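Long-range contact in alanine racemase 1 (Caldanaerobacter subterraneus subsp. tengcongensis MB4, PDB 4Y2W), which belongs to the alanine racemase family, pairing an N-terminal TIM-barrel domain with a C-terminal domain rich in beta strands: residues Arg95-Val106 against Glu118-His129. The protein carries 1 engineered substitution. Residues are numbered along the deposited sequence; the frame is centred on the assembly and turned at random.
Sequences RQIVKHDLTQTV and ESLKQNKRAKVH
Asp101 sends its carboxylate out anti to the backbone N (chi1 -168°), and Lys127, its chain bent at chi3 (-89°), swings its ammonium to meet it. The salt bridge runs from Lys127 NZ to Asp101 OD2 at 3.2 Å, with the lysine arriving from above the carboxylate plane. Lys124 NZ lies 4.3 Å from Asp101 OD1 and probably adds to the positive field there. The methyl of Thr103 approaches the His129 ring obliquely, CG2 to CD2 3.4 Å, while the ring's NE2 is hydrogen-bonded to Glu163 OE1 on the next strand and Thr103 OG1 to Tyr62 OH. Strands 103-106 and 126-131 are neighbouring parallel strands of the TIM barrel, joined through helix 109-121 as a beta-alpha-beta unit. Three backbone hydrogen bonds zip them together: Gln104 N to Lys127 O, His129 N to Gln104 O (3.0 Å) and Val106 N to His129 O. On the face carrying Gln104 and Val128, Val106 CG2 packs on Val128 CG1 at 3.7 Å, with Leu115 of the connecting helix against Val128. At the helical ends, Val98 wedges its two methyls against Glu118 and Gln122; CG2 sits 3.9 Å from Glu118 CG. A Schellman motif at Asn123 turns the chain toward strand 126-131.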
loop_
_atom_site.group_PDB
_atom_site.type_symbol
_atom_site.label_atom_id
_atom_site.label_comp_id
_atom_site.label_asym_id
_atom_site.label_seq_id
_atom_site.Cartn_x
_atom_site.Cartn_y
_atom_site.Cartn_z
ATOM N N ARG A 95 24.579 14.632 0.895
ATOM C CA ARG A 95 24.702 15.685 1.901
ATOM C C ARG A 95 23.909 15.347 3.162
ATOM O O ARG A 95 24.359 15.599 4.278
ATOM C CB ARG A 95 24.242 17.034 1.331
ATOM C CG ARG A 95 24.620 18.232 2.193
ATOM C CD ARG A 95 24.343 19.555 1.490
ATOM N NE ARG A 95 22.917 19.885 1.466
ATOM C CZ ARG A 95 22.228 20.389 2.494
ATOM N NH1 ARG A 95 22.818 20.630 3.663
ATOM N NH2 ARG A 95 20.931 20.649 2.352
ATOM N N GLN A 96 22.740 14.744 2.970
ATOM C CA GLN A 96 21.794 14.505 4.055
ATOM C C GLN A 96 22.263 13.416 5.020
ATOM O O GLN A 96 22.170 13.580 6.239
ATOM C CB GLN A 96 20.419 14.141 3.479
ATOM C CG GLN A 96 19.806 15.205 2.573
ATOM C CD GLN A 96 19.550 16.515 3.299
ATOM O OE1 GLN A 96 18.500 16.703 3.915
ATOM N NE2 GLN A 96 20.512 17.431 3.226
ATOM N N ILE A 97 22.756 12.308 4.474
ATOM C CA ILE A 97 23.237 11.189 5.299
ATOM C C ILE A 97 24.460 11.554 6.145
ATOM O O ILE A 97 24.631 11.040 7.256
ATOM C CB ILE A 97 23.538 9.921 4.464
ATOM C CG1 ILE A 97 24.570 10.201 3.363
ATOM C CG2 ILE A 97 22.251 9.371 3.864
ATOM C CD1 ILE A 97 25.068 8.954 2.668
ATOM N N VAL A 98 25.302 12.439 5.620
ATOM C CA VAL A 98 26.454 12.944 6.362
ATOM C C VAL A 98 25.999 13.930 7.439
ATOM O O VAL A 98 26.507 13.909 8.563
ATOM C CB VAL A 98 27.471 13.633 5.425
ATOM C CG1 VAL A 98 28.593 14.283 6.224
ATOM C CG2 VAL A 98 28.042 12.629 4.433
ATOM N N LYS A 99 25.038 14.784 7.087
ATOM C CA LYS A 99 24.534 15.817 7.993
ATOM C C LYS A 99 23.869 15.220 9.230
ATOM O O LYS A 99 24.139 15.646 10.355
ATOM C CB LYS A 99 23.544 16.727 7.257
ATOM C CG LYS A 99 23.147 17.981 8.019
ATOM C CD LYS A 99 22.286 18.888 7.153
ATOM C CE LYS A 99 21.896 20.165 7.881
ATOM N NZ LYS A 99 20.850 20.926 7.141
ATOM N N HIS A 100 23.011 14.227 9.018
ATOM C CA HIS A 100 22.240 13.632 10.108
ATOM C C HIS A 100 22.859 12.329 10.629
ATOM O O HIS A 100 22.217 11.581 11.369
ATOM C CB HIS A 100 20.786 13.431 9.666
ATOM C CG HIS A 100 20.055 14.717 9.422
ATOM N ND1 HIS A 100 19.777 15.189 8.158
ATOM C CD2 HIS A 100 19.566 15.641 10.284
ATOM C CE1 HIS A 100 19.135 16.340 8.250
ATOM N NE2 HIS A 100 18.995 16.636 9.530
ATOM N N ASP A 101 24.109 12.076 10.242
ATOM C CA ASP A 101 24.913 11.004 10.818
ATOM C C ASP A 101 24.235 9.641 10.654
ATOM O O ASP A 101 23.851 8.993 11.632
ATOM C CB ASP A 101 25.216 11.312 12.293
ATOM C CG ASP A 101 26.273 10.398 12.877
ATOM O OD1 ASP A 101 27.182 9.985 12.126
ATOM O OD2 ASP A 101 26.196 10.094 14.090
ATOM N N LEU A 102 24.088 9.224 9.402
ATOM C CA LEU A 102 23.458 7.952 9.074
ATOM C C LEU A 102 24.488 6.992 8.493
ATOM O O LEU A 102 25.293 7.369 7.642
ATOM C CB LEU A 102 22.315 8.165 8.075
ATOM C CG LEU A 102 21.138 9.007 8.579
ATOM C CD1 LEU A 102 20.208 9.365 7.434
ATOM C CD2 LEU A 102 20.377 8.283 9.678
ATOM N N THR A 103 24.458 5.750 8.963
ATOM C CA THR A 103 25.363 4.724 8.475
ATOM C C THR A 103 24.912 4.283 7.080
ATOM O O THR A 103 23.720 4.069 6.844
ATOM C CB THR A 103 25.401 3.514 9.429
ATOM O OG1 THR A 103 25.502 3.975 10.782
ATOM C CG2 THR A 103 26.576 2.605 9.114
ATOM N N GLN A 104 25.873 4.156 6.168
ATOM C CA GLN A 104 25.597 3.835 4.772
ATOM C C GLN A 104 26.253 2.522 4.350
ATOM O O GLN A 104 27.365 2.202 4.768
ATOM C CB GLN A 104 26.096 4.967 3.865
ATOM C CG GLN A 104 25.828 4.769 2.375
ATOM C CD GLN A 104 24.347 4.683 2.047
ATOM O OE1 GLN A 104 23.542 5.472 2.548
ATOM N NE2 GLN A 104 23.981 3.725 1.201
ATOM N N THR A 105 25.552 1.775 3.505
ATOM C CA THR A 105 26.076 0.546 2.935
ATOM C C THR A 105 26.979 0.868 1.747
ATOM O O THR A 105 26.638 1.709 0.914
ATOM C CB THR A 105 24.927 -0.376 2.491
ATOM O OG1 THR A 105 24.166 -0.760 3.641
ATOM C CG2 THR A 105 25.463 -1.621 1.805
ATOM N N VAL A 106 28.127 0.196 1.676
ATOM C CA VAL A 106 29.103 0.424 0.608
ATOM C C VAL A 106 29.700 -0.895 0.114
ATOM O O VAL A 106 30.081 -1.749 0.912
ATOM C CB VAL A 106 30.255 1.338 1.086
ATOM C CG1 VAL A 106 31.213 1.642 -0.063
ATOM C CG2 VAL A 106 29.706 2.625 1.688
ATOM N N GLU A 118 32.151 14.222 0.570
ATOM C CA GLU A 118 31.096 14.943 1.288
ATOM C C GLU A 118 31.350 14.970 2.802
ATOM O O GLU A 118 31.017 15.949 3.471
ATOM C CB GLU A 118 29.734 14.304 0.986
ATOM C CG GLU A 118 28.525 15.087 1.482
ATOM C CD GLU A 118 28.338 16.416 0.774
ATOM O OE1 GLU A 118 28.574 16.486 -0.452
ATOM O OE2 GLU A 118 27.939 17.389 1.447
ATOM N N SER A 119 31.932 13.895 3.333
ATOM C CA SER A 119 32.307 13.817 4.754
ATOM C C SER A 119 33.330 14.887 5.131
ATOM O O SER A 119 33.222 15.527 6.177
ATOM C CB SER A 119 32.894 12.440 5.082
ATOM O OG SER A 119 32.250 11.414 4.352
ATOM N N LEU A 120 34.327 15.057 4.268
ATOM C CA LEU A 120 35.381 16.046 4.473
ATOM C C LEU A 120 34.875 17.463 4.211
ATOM O O LEU A 120 35.340 18.418 4.835
ATOM C CB LEU A 120 36.585 15.733 3.576
ATOM C CG LEU A 120 37.273 14.390 3.861
ATOM C CD1 LEU A 120 38.304 14.061 2.787
ATOM C CD2 LEU A 120 37.908 14.381 5.246
ATOM N N LYS A 121 33.920 17.590 3.295
ATOM C CA LYS A 121 33.301 18.874 2.984
ATOM C C LYS A 121 32.492 19.437 4.160
ATOM O O LYS A 121 32.359 20.652 4.294
ATOM C CB LYS A 121 32.409 18.726 1.749
ATOM C CG LYS A 121 31.836 20.024 1.210
ATOM C CD LYS A 121 31.175 19.789 -0.138
ATOM C CE LYS A 121 30.323 20.975 -0.561
ATOM N NZ LYS A 121 29.574 20.688 -1.815
ATOM N N GLN A 122 31.956 18.557 5.006
ATOM C CA GLN A 122 31.207 18.975 6.194
ATOM C C GLN A 122 31.989 18.782 7.496
ATOM O O GLN A 122 31.467 19.060 8.580
ATOM C CB GLN A 122 29.890 18.208 6.275
ATOM C CG GLN A 122 28.942 18.493 5.124
ATOM C CD GLN A 122 27.643 17.715 5.234
ATOM O OE1 GLN A 122 27.118 17.224 4.235
ATOM N NE2 GLN A 122 27.122 17.597 6.452
ATOM N N ASN A 123 33.230 18.306 7.384
ATOM C CA ASN A 123 34.124 18.102 8.533
ATOM C C ASN A 123 33.582 17.097 9.559
ATOM O O ASN A 123 33.838 17.220 10.759
ATOM C CB ASN A 123 34.453 19.441 9.209
ATOM C CG ASN A 123 34.890 20.506 8.215
ATOM O OD1 ASN A 123 34.290 21.578 8.136
ATOM N ND2 ASN A 123 35.931 20.209 7.444
ATOM N N LYS A 124 32.832 16.110 9.069
ATOM C CA LYS A 124 32.327 15.007 9.884
ATOM C C LYS A 124 32.856 13.704 9.294
ATOM O O LYS A 124 33.477 13.707 8.228
ATOM C CB LYS A 124 30.792 14.996 9.906
ATOM C CG LYS A 124 30.161 16.234 10.534
ATOM C CD LYS A 124 28.636 16.216 10.469
ATOM C CE LYS A 124 27.994 15.635 11.725
ATOM N NZ LYS A 124 28.214 14.171 11.887
ATOM N N ARG A 125 32.614 12.597 9.988
ATOM C CA ARG A 125 33.072 11.287 9.534
ATOM C C ARG A 125 31.876 10.370 9.261
ATOM O O ARG A 125 31.052 10.137 10.144
ATOM C CB ARG A 125 34.012 10.663 10.568
ATOM C CG ARG A 125 35.058 11.625 11.126
ATOM C CD ARG A 125 36.433 10.982 11.249
ATOM N NE ARG A 125 36.463 9.853 12.178
ATOM C CZ ARG A 125 37.482 9.002 12.301
ATOM N NH1 ARG A 125 38.577 9.137 11.555
ATOM N NH2 ARG A 125 37.410 8.005 13.178
ATOM N N ALA A 126 31.790 9.857 8.035
ATOM C CA ALA A 126 30.646 9.047 7.603
ATOM C C ALA A 126 30.838 7.571 7.937
ATOM O O ALA A 126 31.672 6.892 7.333
ATOM C CB ALA A 126 30.407 9.218 6.108
ATOM N N LYS A 127 30.059 7.083 8.899
ATOM C CA LYS A 127 30.075 5.669 9.266
ATOM C C LYS A 127 29.597 4.823 8.088
ATOM O O LYS A 127 28.648 5.199 7.410
ATOM C CB LYS A 127 29.186 5.431 10.491
ATOM C CG LYS A 127 29.753 6.014 11.776
ATOM C CD LYS A 127 28.796 5.880 12.956
ATOM C CE LYS A 127 27.852 7.069 13.057
ATOM N NZ LYS A 127 27.031 7.054 14.303
ATOM N N VAL A 128 30.271 3.704 7.827
ATOM C CA VAL A 128 29.877 2.802 6.739
ATOM C C VAL A 128 30.017 1.336 7.123
ATOM O O VAL A 128 30.908 0.964 7.887
ATOM C CB VAL A 128 30.688 3.034 5.441
ATOM C CG1 VAL A 128 30.363 4.389 4.835
ATOM C CG2 VAL A 128 32.182 2.898 5.692
ATOM N N HIS A 129 29.118 0.518 6.579
ATOM C CA HIS A 129 29.145 -0.931 6.737
ATOM C C HIS A 129 29.341 -1.555 5.363
ATOM O O HIS A 129 28.649 -1.187 4.415
ATOM C CB HIS A 129 27.831 -1.423 7.343
ATOM C CG HIS A 129 27.720 -1.197 8.818
ATOM N ND1 HIS A 129 26.907 -1.964 9.623
ATOM C CD2 HIS A 129 28.329 -0.308 9.639
ATOM C CE1 HIS A 129 27.010 -1.550 10.873
ATOM N NE2 HIS A 129 27.869 -0.548 10.911
#